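Local coordinates for protein DNA helicase uvsW (PDB 1RIF) that couples ATP hydrolysis to 3'-5' unwinding and branch migration of DNA, serving recombination-dependent repair and the reorganisation of stalled replication forks during phage T4 DNA synthesis, at residues 90-93 with 94-97; 122-125 with 126-130; 149-152 with 153-157; 261-265 with 266-270. The protein carries 1 engineered substitution. All coordinates share one frame; numbering follows the deposited sequence.

Contact 1: residues 90-93 with 94-97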
loop_
_atom_site.group_PDB
_atom_site.type_symbol
_atom_site.label_atom_id
_atom_site.label_comp_id
_atom_site.label_asym_id
_atom_site.label_seq_id
_atom_site.Cartn_x
_atom_site.Cartn_y
_atom_site.Cartn_z
ATOM N N GLU A 90 -17.900 3.409 -2.376
ATOM C CA GLU A 90 -19.326 3.158 -2.446
ATOM C C GLU A 90 -19.495 2.076 -3.486
ATOM O O GLU A 90 -19.735 2.341 -4.664
ATOM C CB GLU A 90 -20.087 4.426 -2.829
ATOM C CG GLU A 90 -20.217 5.413 -1.682
ATOM C CD GLU A 90 -21.049 6.619 -2.054
ATOM O OE1 GLU A 90 -21.347 7.443 -1.158
ATOM O OE2 GLU A 90 -21.399 6.743 -3.250
ATOM N N LEU A 91 -19.332 0.845 -3.030
ATOM C CA LEU A 91 -19.440 -0.314 -3.889
ATOM C C LEU A 91 -20.143 -1.381 -3.068
ATOM O O LEU A 91 -19.624 -1.827 -2.049
ATOM C CB LEU A 91 -18.027 -0.763 -4.300
ATOM C CG LEU A 91 -17.725 -1.764 -5.429
ATOM C CD1 LEU A 91 -17.835 -3.158 -4.897
ATOM C CD2 LEU A 91 -18.649 -1.541 -6.619
ATOM N N SER A 92 -21.345 -1.757 -3.490
ATOM C CA SER A 92 -22.101 -2.788 -2.795
ATOM C C SER A 92 -21.607 -4.124 -3.312
ATOM O O SER A 92 -21.090 -4.207 -4.423
ATOM C CB SER A 92 -23.596 -2.651 -3.090
ATOM O OG SER A 92 -23.875 -2.885 -4.462
ATOM N N ARG A 93 -21.755 -5.176 -2.523
ATOM C CA ARG A 93 -21.296 -6.472 -2.985
ATOM C C ARG A 93 -22.098 -6.844 -4.227
ATOM O O ARG A 93 -21.615 -7.562 -5.103
ATOM C CB ARG A 93 -21.467 -7.532 -1.892
ATOM C CG ARG A 93 -20.846 -8.881 -2.247
ATOM C CD ARG A 93 -19.379 -8.738 -2.661
ATOM N NE ARG A 93 -18.856 -9.951 -3.289
ATOM C CZ ARG A 93 -18.059 -10.831 -2.691
ATOM N NH1 ARG A 93 -17.674 -10.653 -1.435
ATOM N NH2 ARG A 93 -17.650 -11.899 -3.350
ATOM N N LYS A 94 -23.323 -6.329 -4.299
ATOM C CA LYS A 94 -24.211 -6.590 -5.428
ATOM C C LYS A 94 -23.654 -5.995 -6.715
ATOM O O LYS A 94 -23.615 -6.658 -7.756
ATOM C CB LYS A 94 -25.591 -5.992 -5.169
ATOM C CG LYS A 94 -26.638 -6.382 -6.195
ATOM C CD LYS A 94 -27.069 -7.838 -6.003
ATOM C CE LYS A 94 -28.158 -8.270 -7.001
ATOM N NZ LYS A 94 -29.458 -7.534 -6.865
ATOM N N ASP A 95 -23.227 -4.738 -6.651
ATOM C CA ASP A 95 -22.694 -4.097 -7.841
ATOM C C ASP A 95 -21.300 -4.607 -8.169
ATOM O O ASP A 95 -20.878 -4.581 -9.331
ATOM C CB ASP A 95 -22.704 -2.577 -7.686
ATOM C CG ASP A 95 -24.118 -2.007 -7.683
ATOM O OD1 ASP A 95 -24.938 -2.426 -8.531
ATOM O OD2 ASP A 95 -24.412 -1.138 -6.838
ATOM N N PHE A 96 -20.587 -5.084 -7.153
ATOM C CA PHE A 96 -19.258 -5.619 -7.386
ATOM C C PHE A 96 -19.417 -6.885 -8.206
ATOM O O PHE A 96 -18.727 -7.081 -9.202
ATOM C CB PHE A 96 -18.559 -5.968 -6.072
ATOM C CG PHE A 96 -17.235 -6.658 -6.257
ATOM C CD1 PHE A 96 -16.182 -6.014 -6.892
ATOM C CD2 PHE A 96 -17.040 -7.951 -5.791
ATOM C CE1 PHE A 96 -14.950 -6.646 -7.061
ATOM C CE2 PHE A 96 -15.813 -8.589 -5.956
ATOM C CZ PHE A 96 -14.766 -7.933 -6.592
ATOM N N ASP A 97 -20.332 -7.751 -7.784
ATOM C CA ASP A 97 -20.544 -8.995 -8.503
ATOM C C ASP A 97 -21.021 -8.721 -9.918
ATOM O O ASP A 97 -20.628 -9.428 -10.850
ATOM C CB ASP A 97 -21.520 -9.895 -7.750
ATOM C CG ASP A 97 -20.948 -10.394 -6.432
ATOM O OD1 ASP A 97 -19.731 -10.698 -6.368
ATOM O OD2 ASP A 97 -21.725 -10.497 -5.461
HETATM O O HOH W 1 -22.186 0.036 -5.673
#
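The guanidinium of Arg93 has the Phe96 ring carbon CE2 over one face and the Asp97 carboxylate at its edge, in the first turn of helix 93-101, which Ser92 caps as N-cap residue. Ring and guanidinium stand nearly upright to each other, their planes 81° apart, and Arg93 NE approaches the rim of the ring, 3.7 Å from Phe96 CD2. At the guanidinium edge, Arg93 NE and Asp97 OD1 form a salt bridge of 3.3 Å. The N-H points almost straight at the oxygen (176°) and reaches it on its syn side, although from outside the carboxylate plane. A second charge fixes the arginine: its NH1 pairs with Asp120 of helix 116-128, the helix that also packs Phe123 and Val122 against Phe96. Leu91 brings CD1 obliquely to the ring, but its modelled approach to Phe96 CB is too short to be trusted.

The polar side of the turn belongs to the cap. Set between the backbone N and the carbonyl carbon (chi1 65°), Ser92 OG turns to the helix start and accepts from Asp95 N at 2.9 Å. Its carbonyl starts the regular ladder, Ser92 O receiving Phe96 N at 2.9 Å, and Arg93 O receives Asp97 N at 3.0 Å. Carboxylates at this end of a helix would probably be stabilised by its dipole. Asp95 closes a water-mediated counterpart of the capping box: OD2 takes a weak bond from Ser92 OG, and one water accepts from Ser92 N at 2.9 Å while donating to Asp95 OD2 at 2.8 Å.

Contact 2: residues 122-125 with 126-130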
loop_
_atom_site.group_PDB
_atom_site.type_symbol
_atom_site.label_atom_id
_atom_site.label_comp_id
_atom_site.label_asym_id
_atom_site.label_seq_id
_atom_site.Cartn_x
_atom_site.Cartn_y
_atom_site.Cartn_z
ATOM N N VAL A 122 -10.524 -9.027 -3.250
ATOM C CA VAL A 122 -10.643 -7.836 -4.087
ATOM C C VAL A 122 -11.721 -6.902 -3.545
ATOM O O VAL A 122 -11.514 -5.691 -3.449
ATOM C CB VAL A 122 -10.990 -8.209 -5.554
ATOM C CG1 VAL A 122 -11.369 -6.959 -6.334
ATOM C CG2 VAL A 122 -9.801 -8.892 -6.214
ATOM N N PHE A 123 -12.872 -7.465 -3.186
ATOM C CA PHE A 123 -13.968 -6.669 -2.649
ATOM C C PHE A 123 -13.558 -5.984 -1.339
ATOM O O PHE A 123 -13.819 -4.795 -1.145
ATOM C CB PHE A 123 -15.199 -7.544 -2.412
ATOM C CG PHE A 123 -16.379 -6.781 -1.875
ATOM C CD1 PHE A 123 -17.073 -5.888 -2.689
ATOM C CD2 PHE A 123 -16.774 -6.929 -0.547
ATOM C CE1 PHE A 123 -18.134 -5.153 -2.194
ATOM C CE2 PHE A 123 -17.839 -6.197 -0.037
ATOM C CZ PHE A 123 -18.520 -5.307 -0.860
ATOM N N GLU A 124 -12.925 -6.743 -0.446
ATOM C CA GLU A 124 -12.458 -6.225 0.843
ATOM C C GLU A 124 -11.502 -5.050 0.654
ATOM O O GLU A 124 -11.584 -4.042 1.368
ATOM C CB GLU A 124 -11.713 -7.318 1.619
ATOM C CG GLU A 124 -12.442 -7.865 2.825
ATOM C CD GLU A 124 -12.518 -6.879 3.978
ATOM O OE1 GLU A 124 -11.459 -6.457 4.492
ATOM O OE2 GLU A 124 -13.650 -6.532 4.372
ATOM N N GLY A 125 -10.591 -5.203 -0.305
ATOM C CA GLY A 125 -9.600 -4.177 -0.579
ATOM C C GLY A 125 -10.178 -2.906 -1.147
ATOM O O GLY A 125 -9.873 -1.808 -0.670
ATOM N N LEU A 126 -11.020 -3.051 -2.166
ATOM C CA LEU A 126 -11.641 -1.903 -2.804
ATOM C C LEU A 126 -12.483 -1.065 -1.848
ATOM O O LEU A 126 -12.300 0.145 -1.759
ATOM C CB LEU A 126 -12.492 -2.360 -3.987
ATOM C CG LEU A 126 -11.701 -2.948 -5.161
ATOM C CD1 LEU A 126 -12.661 -3.270 -6.307
ATOM C CD2 LEU A 126 -10.625 -1.965 -5.617
ATOM N N VAL A 127 -13.405 -1.707 -1.135
ATOM C CA VAL A 127 -14.271 -1.003 -0.192
ATOM C C VAL A 127 -13.487 -0.218 0.868
ATOM O O VAL A 127 -13.753 0.965 1.116
ATOM C CB VAL A 127 -15.204 -1.980 0.538
ATOM C CG1 VAL A 127 -15.977 -1.249 1.615
ATOM C CG2 VAL A 127 -16.160 -2.611 -0.446
ATOM N N ASN A 128 -12.514 -0.886 1.478
ATOM C CA ASN A 128 -11.712 -0.282 2.527
ATOM C C ASN A 128 -10.504 0.525 2.055
ATOM O O ASN A 128 -9.783 1.097 2.870
ATOM C CB ASN A 128 -11.305 -1.373 3.506
ATOM C CG ASN A 128 -12.506 -2.037 4.136
ATOM O OD1 ASN A 128 -13.190 -1.438 4.965
ATOM N ND2 ASN A 128 -12.789 -3.270 3.724
ATOM N N ARG A 129 -10.296 0.573 0.741
ATOM C CA ARG A 129 -9.210 1.355 0.143
ATOM C C ARG A 129 -7.784 0.856 0.356
ATOM O O ARG A 129 -6.986 0.862 -0.582
ATOM C CB ARG A 129 -9.286 2.819 0.613
ATOM C CG ARG A 129 -9.961 3.793 -0.357
ATOM C CD ARG A 129 -11.436 3.489 -0.526
ATOM N NE ARG A 129 -12.132 4.421 -1.423
ATOM C CZ ARG A 129 -12.482 5.672 -1.116
ATOM N NH1 ARG A 129 -12.205 6.192 0.076
ATOM N NH2 ARG A 129 -13.149 6.397 -1.998
ATOM N N ARG A 130 -7.446 0.437 1.574
ATOM C CA ARG A 130 -6.087 -0.027 1.831
ATOM C C ARG A 130 -6.031 -1.145 2.861
ATOM O O ARG A 130 -6.527 -0.990 3.975
ATOM C CB ARG A 130 -5.212 1.161 2.269
ATOM C CG ARG A 130 -5.671 1.856 3.552
ATOM C CD ARG A 130 -5.117 3.277 3.667
ATOM N NE ARG A 130 -5.705 4.179 2.677
ATOM C CZ ARG A 130 -6.964 4.624 2.703
ATOM N NH1 ARG A 130 -7.792 4.264 3.679
ATOM N NH2 ARG A 130 -7.402 5.427 1.736
#
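Val127 sets its CG2 methyl over the face of the Phe123 ring in the last turns of helix 116-128, which leads through Arg129 into strand 130-133 of the RecA-like ATP-binding domain; this chain is the N-terminal part of UvsW and lacks the C-terminal helicase domain. This CH-pi contact places CG2 3.8 Å from the ring centroid, 20° off the ring normal and shifted toward the CZ rim. With Phe123 CG anti to the backbone N (chi1 -179°), beside the carbonyl carbon, the ring swings toward Val127, one turn on; Leu91 and Phe96 also pack on it.

An aliphatic pair lies about a quarter turn round the helix. Val122 CG1 and Leu126 CD1 run side by side at 3.9 Å, and both side chains rest on helices 141-155 and 93-101.

Regular helical hydrogen bonds join Leu126 N to Val122 O at 3.0 Å and Val127 N to Phe123 O at 3.1 Å. In the final turn the Glu124 carbonyl is gripped twice by Asn128. Asn128 N makes the longer bond to Glu124 O, 3.3 Å, and Arg129 is the first residue to leave helical backbone angles, with positive phi. Lys88 donates to Asn128 OD1 and Arg131 pairs with Glu124 OE1. With CG anti to the carbonyl carbon (chi1 -60°), the Asn128 amide folds back over the turn, and ND2 meets Glu124 O in the carbonyl plane, on a lone pair, at 2.8 Å.

Contact 3: residues 149-152 with 153-157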
loop_
_atom_site.group_PDB
_atom_site.type_symbol
_atom_site.label_atom_id
_atom_site.label_comp_id
_atom_site.label_asym_id
_atom_site.label_seq_id
_atom_site.Cartn_x
_atom_site.Cartn_y
_atom_site.Cartn_z
ATOM N N ALA A 149 -6.424 -3.522 -10.170
ATOM C CA ALA A 149 -5.962 -2.502 -11.118
ATOM C C ALA A 149 -7.037 -2.184 -12.181
ATOM O O ALA A 149 -7.236 -1.021 -12.536
ATOM C CB ALA A 149 -4.661 -2.952 -11.785
ATOM N N ARG A 150 -7.722 -3.218 -12.677
ATOM C CA ARG A 150 -8.809 -3.066 -13.659
ATOM C C ARG A 150 -9.885 -2.137 -13.086
ATOM O O ARG A 150 -10.339 -1.201 -13.741
ATOM C CB ARG A 150 -9.481 -4.416 -13.918
ATOM C CG ARG A 150 -9.936 -4.690 -15.342
ATOM C CD ARG A 150 -10.601 -3.531 -16.055
ATOM N NE ARG A 150 -10.014 -3.434 -17.389
ATOM C CZ ARG A 150 -10.657 -3.072 -18.495
ATOM N NH1 ARG A 150 -11.940 -2.752 -18.463
ATOM N NH2 ARG A 150 -10.002 -3.053 -19.647
ATOM N N TYR A 151 -10.317 -2.437 -11.863
ATOM C CA TYR A 151 -11.333 -1.642 -11.202
ATOM C C TYR A 151 -10.919 -0.186 -11.149
ATOM O O TYR A 151 -11.684 0.689 -11.525
ATOM C CB TYR A 151 -11.567 -2.134 -9.776
ATOM C CG TYR A 151 -12.576 -1.291 -9.037
ATOM C CD1 TYR A 151 -13.938 -1.583 -9.103
ATOM C CD2 TYR A 151 -12.179 -0.146 -8.338
ATOM C CE1 TYR A 151 -14.882 -0.757 -8.497
ATOM C CE2 TYR A 151 -13.115 0.686 -7.731
ATOM C CZ TYR A 151 -14.464 0.375 -7.815
ATOM O OH TYR A 151 -15.397 1.195 -7.221
ATOM N N TYR A 152 -9.711 0.070 -10.662
ATOM C CA TYR A 152 -9.208 1.435 -10.559
ATOM C C TYR A 152 -9.151 2.107 -11.932
ATOM O O TYR A 152 -9.581 3.251 -12.104
ATOM C CB TYR A 152 -7.807 1.449 -9.945
ATOM C CG TYR A 152 -7.287 2.847 -9.763
ATOM C CD1 TYR A 152 -7.608 3.591 -8.625
ATOM C CD2 TYR A 152 -6.567 3.471 -10.779
ATOM C CE1 TYR A 152 -7.237 4.926 -8.513
ATOM C CE2 TYR A 152 -6.192 4.797 -10.678
ATOM C CZ TYR A 152 -6.532 5.526 -9.548
ATOM O OH TYR A 152 -6.201 6.866 -9.489
ATOM N N LEU A 153 -8.604 1.383 -12.901
ATOM C CA LEU A 153 -8.462 1.874 -14.268
ATOM C C LEU A 153 -9.801 2.398 -14.793
ATOM O O LEU A 153 -9.881 3.491 -15.361
ATOM C CB LEU A 153 -7.927 0.730 -15.147
ATOM C CG LEU A 153 -7.252 0.882 -16.522
ATOM C CD1 LEU A 153 -8.269 0.737 -17.606
ATOM C CD2 LEU A 153 -6.498 2.194 -16.621
ATOM N N GLU A 154 -10.860 1.629 -14.581
ATOM C CA GLU A 154 -12.180 2.020 -15.059
ATOM C C GLU A 154 -12.849 3.162 -14.297
ATOM O O GLU A 154 -13.665 3.893 -14.859
ATOM C CB GLU A 154 -13.116 0.813 -15.037
ATOM C CG GLU A 154 -12.627 -0.373 -15.825
ATOM C CD GLU A 154 -13.692 -1.444 -15.952
ATOM O OE1 GLU A 154 -14.707 -1.362 -15.224
ATOM O OE2 GLU A 154 -13.508 -2.371 -16.772
ATOM N N ASN A 155 -12.504 3.325 -13.027
ATOM C CA ASN A 155 -13.136 4.343 -12.201
ATOM C C ASN A 155 -12.353 5.609 -11.839
ATOM O O ASN A 155 -12.937 6.557 -11.311
ATOM C CB ASN A 155 -13.642 3.677 -10.920
ATOM C CG ASN A 155 -14.762 2.695 -11.188
ATOM O OD1 ASN A 155 -15.905 3.095 -11.414
ATOM N ND2 ASN A 155 -14.439 1.408 -11.190
ATOM N N TYR A 156 -11.047 5.630 -12.106
ATOM C CA TYR A 156 -10.222 6.792 -11.785
ATOM C C TYR A 156 -9.204 7.113 -12.868
ATOM O O TYR A 156 -8.841 6.254 -13.662
ATOM C CB TYR A 156 -9.495 6.585 -10.458
ATOM C CG TYR A 156 -10.422 6.369 -9.287
ATOM C CD1 TYR A 156 -11.004 5.122 -9.056
ATOM C CD2 TYR A 156 -10.722 7.409 -8.410
ATOM C CE1 TYR A 156 -11.854 4.917 -7.987
ATOM C CE2 TYR A 156 -11.577 7.209 -7.335
ATOM C CZ TYR A 156 -12.136 5.962 -7.131
ATOM O OH TYR A 156 -12.983 5.753 -6.070
ATOM N N GLU A 157 -8.730 8.356 -12.874
ATOM C CA GLU A 157 -7.772 8.801 -13.872
ATOM C C GLU A 157 -6.285 8.652 -13.576
ATOM O O GLU A 157 -5.464 8.765 -14.487
ATOM C CB GLU A 157 -8.025 10.257 -14.217
ATOM C CG GLU A 157 -9.234 10.506 -15.073
ATOM C CD GLU A 157 -9.190 11.894 -15.649
ATOM O OE1 GLU A 157 -8.943 12.841 -14.866
ATOM O OE2 GLU A 157 -9.393 12.041 -16.872
#
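Asn155 doubles the claim on the Tyr151 carbonyl: its backbone N reaches Tyr151 O at 3.1 Å and its side-chain ND2 reaches the same oxygen at 2.9 Å. Asn155 CG, anti to the carbonyl carbon (chi1 -66°), turns the amide back along the helix, and ND2 then also sits above the middle of the Tyr151 ring, 3.4 Å from its plane, with amide and ring inclined by 34°. The phenol at the far end of that ring is satisfied elsewhere, by Glu89. The preceding carbonyls are served by the backbone, Leu153 N bonding to Ala149 O and Glu154 N to Arg150 O.

One residue on, Tyr152 O accepts a short bond from Tyr156 N at 2.8 Å, bent at the hydrogen, and a second, weak one from Asn155 N. Tyr156 lays its CB over the Tyr152 ring, 3.6 Å from the centroid, a CH-pi contact displaced toward the CZ rim. The two phenol rings are nearly parallel (9°) but slid so far apart that they scarcely overlap. Tyr152 OH has a weak bond with the backbone N of Gly158.

Arg150 and Glu154 form a salt bridge between NH1 and OE2, the carboxylate standing at the guanidinium edge; the modelled separation is implausibly short, so its length is doubtful. Both groups have further partners: Arg150 NH2 donates to Leu182 O, while Glu154 OE1 takes both Lys102 and Trp99 NE1. This is the C-terminal turn of helix 141-155, the helix that follows the P-loop in the RecA-like core of superfamily 2 helicases.

Contact 4: residues 261-265 with 266-270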
loop_
_atom_site.group_PDB
_atom_site.type_symbol
_atom_site.label_atom_id
_atom_site.label_comp_id
_atom_site.label_asym_id
_atom_site.label_seq_id
_atom_site.Cartn_x
_atom_site.Cartn_y
_atom_site.Cartn_z
ATOM N N SER A 261 3.237 -14.472 4.367
ATOM C CA SER A 261 4.172 -14.514 5.486
ATOM C C SER A 261 4.328 -13.159 6.197
ATOM O O SER A 261 5.362 -12.504 6.066
ATOM C CB SER A 261 5.536 -14.976 4.970
ATOM O OG SER A 261 5.400 -16.104 4.122
ATOM N N LEU A 262 3.320 -12.744 6.960
ATOM C CA LEU A 262 3.394 -11.459 7.653
ATOM C C LEU A 262 4.361 -11.460 8.837
ATOM O O LEU A 262 4.631 -12.506 9.439
ATOM C CB LEU A 262 2.010 -11.028 8.137
ATOM C CG LEU A 262 0.881 -11.080 7.112
ATOM C CD1 LEU A 262 -0.370 -10.502 7.731
ATOM C CD2 LEU A 262 1.272 -10.326 5.860
ATOM N N ARG A 263 4.866 -10.270 9.169
ATOM C CA ARG A 263 5.805 -10.093 10.272
ATOM C C ARG A 263 5.101 -9.796 11.610
ATOM O O ARG A 263 5.456 -8.849 12.318
ATOM C CB ARG A 263 6.784 -8.968 9.927
ATOM C CG ARG A 263 7.469 -9.174 8.589
ATOM C CD ARG A 263 8.590 -8.180 8.371
ATOM N NE ARG A 263 9.683 -8.398 9.308
ATOM C CZ ARG A 263 10.800 -7.679 9.334
ATOM N NH1 ARG A 263 10.974 -6.688 8.467
ATOM N NH2 ARG A 263 11.748 -7.953 10.224
ATOM N N ASP A 264 4.115 -10.625 11.950
ATOM C CA ASP A 264 3.343 -10.478 13.184
ATOM C C ASP A 264 4.198 -10.210 14.424
ATOM O O ASP A 264 3.910 -9.297 15.200
ATOM C CB ASP A 264 2.506 -11.736 13.432
ATOM C CG ASP A 264 1.568 -12.045 12.288
ATOM O OD1 ASP A 264 0.826 -11.132 11.869
ATOM O OD2 ASP A 264 1.568 -13.201 11.812
ATOM N N GLY A 265 5.241 -11.015 14.610
ATOM C CA GLY A 265 6.098 -10.857 15.773
ATOM C C GLY A 265 7.318 -9.961 15.624
ATOM O O GLY A 265 8.208 -9.974 16.482
ATOM N N LYS A 266 7.372 -9.182 14.550
ATOM C CA LYS A 266 8.504 -8.284 14.328
ATOM C C LYS A 266 8.181 -6.876 14.837
ATOM O O LYS A 266 7.046 -6.409 14.718
ATOM C CB LYS A 266 8.860 -8.244 12.837
ATOM C CG LYS A 266 9.451 -9.542 12.282
ATOM C CD LYS A 266 10.910 -9.743 12.710
ATOM C CE LYS A 266 11.041 -10.322 14.119
ATOM N NZ LYS A 266 10.593 -11.743 14.190
ATOM N N ALA A 267 9.187 -6.213 15.405
ATOM C CA ALA A 267 9.024 -4.862 15.954
ATOM C C ALA A 267 8.461 -3.831 14.967
ATOM O O ALA A 267 7.692 -2.943 15.353
ATOM C CB ALA A 267 10.365 -4.368 16.503
ATOM N N ASN A 268 8.832 -3.963 13.696
ATOM C CA ASN A 268 8.401 -3.028 12.666
ATOM C C ASN A 268 7.056 -3.283 11.987
ATOM O O ASN A 268 6.685 -2.539 11.079
ATOM C CB ASN A 268 9.491 -2.916 11.598
ATOM C CG ASN A 268 9.808 -4.248 10.940
ATOM O OD1 ASN A 268 10.769 -4.355 10.178
ATOM N ND2 ASN A 268 9.001 -5.267 11.224
ATOM N N ILE A 269 6.321 -4.315 12.405
ATOM C CA ILE A 269 5.016 -4.599 11.794
ATOM C C ILE A 269 4.192 -3.317 11.667
ATOM O O ILE A 269 3.371 -3.164 10.762
ATOM C CB ILE A 269 4.193 -5.613 12.632
ATOM C CG1 ILE A 269 2.820 -5.836 11.991
ATOM C CG2 ILE A 269 4.015 -5.103 14.060
ATOM C CD1 ILE A 269 2.871 -6.471 10.614
ATOM N N MET A 270 4.434 -2.396 12.589
ATOM C CA MET A 270 3.732 -1.126 12.636
ATOM C C MET A 270 3.871 -0.273 11.364
ATOM O O MET A 270 2.912 0.375 10.949
ATOM C CB MET A 270 4.215 -0.350 13.861
ATOM C CG MET A 270 3.353 0.820 14.252
ATOM S SD MET A 270 3.702 1.348 15.940
ATOM C CE MET A 270 2.124 0.985 16.750
#
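Arg263 and Lys266 are the ends of a type I beta turn with Asp264 and Gly265 at its corners, closed by a hydrogen bond from Lys266 N to Arg263 O of 3.0 Å. The bond is straight at the hydrogen (163°), yet the donor stands well above the carbonyl plane. Lys266 then opens a second type I turn, in which Ile269 N bonds to Lys266 O and the chain enters helix 269-276. Arg263 is itself the centre of an inverse gamma turn.

Contacts of flat groups gather round the Arg263 guanidinium. The Asn268 amide stands almost upright over one face, its plane 84° away, with ND2 3.5 Å above the centre. Asn268 OD1 lies 2.9 Å from Arg263 NH1, but the angle is too poor for a hydrogen bond; NH1 finds its partner in Tyr272 OH.

Van der Waals contacts complete it. At the guanidinium edge Lys266, bent at chi2 (-75°) and again beyond, brings CD within 3.2 Å of Arg263 NH2; separately, Ile269 CB passes 3.5 Å from Arg263 O. The lysine therefore offers the arginine its methylenes and curls its ammonium away, leaving NZ 5.6 Å from NH2, which should soften the repulsion between two like charges on this exposed loop.

From the N terminus, the four contacts follow in series, none enclosing or crossing another, and each is local, within ten residues or fewer. Contact 1 starts helix 93-101, contact 2 ends helix 116-128 before strand 130-133, contact 3 ends helix 141-155 before strand 159-163, and contact 4 shapes the loop between strand 254-258 and helix 269-276. The first three meet in space: Phe96 CZ lies 3.5 Å from Val122 CG1, and Leu126 CD1 lies 3.4 Å from Tyr151 CG, so helix 116-128 packs against both of the other helices. Contact 4 stands apart, its nearest atoms about 11 Å from contact 2 and about 19 Å from contact 3.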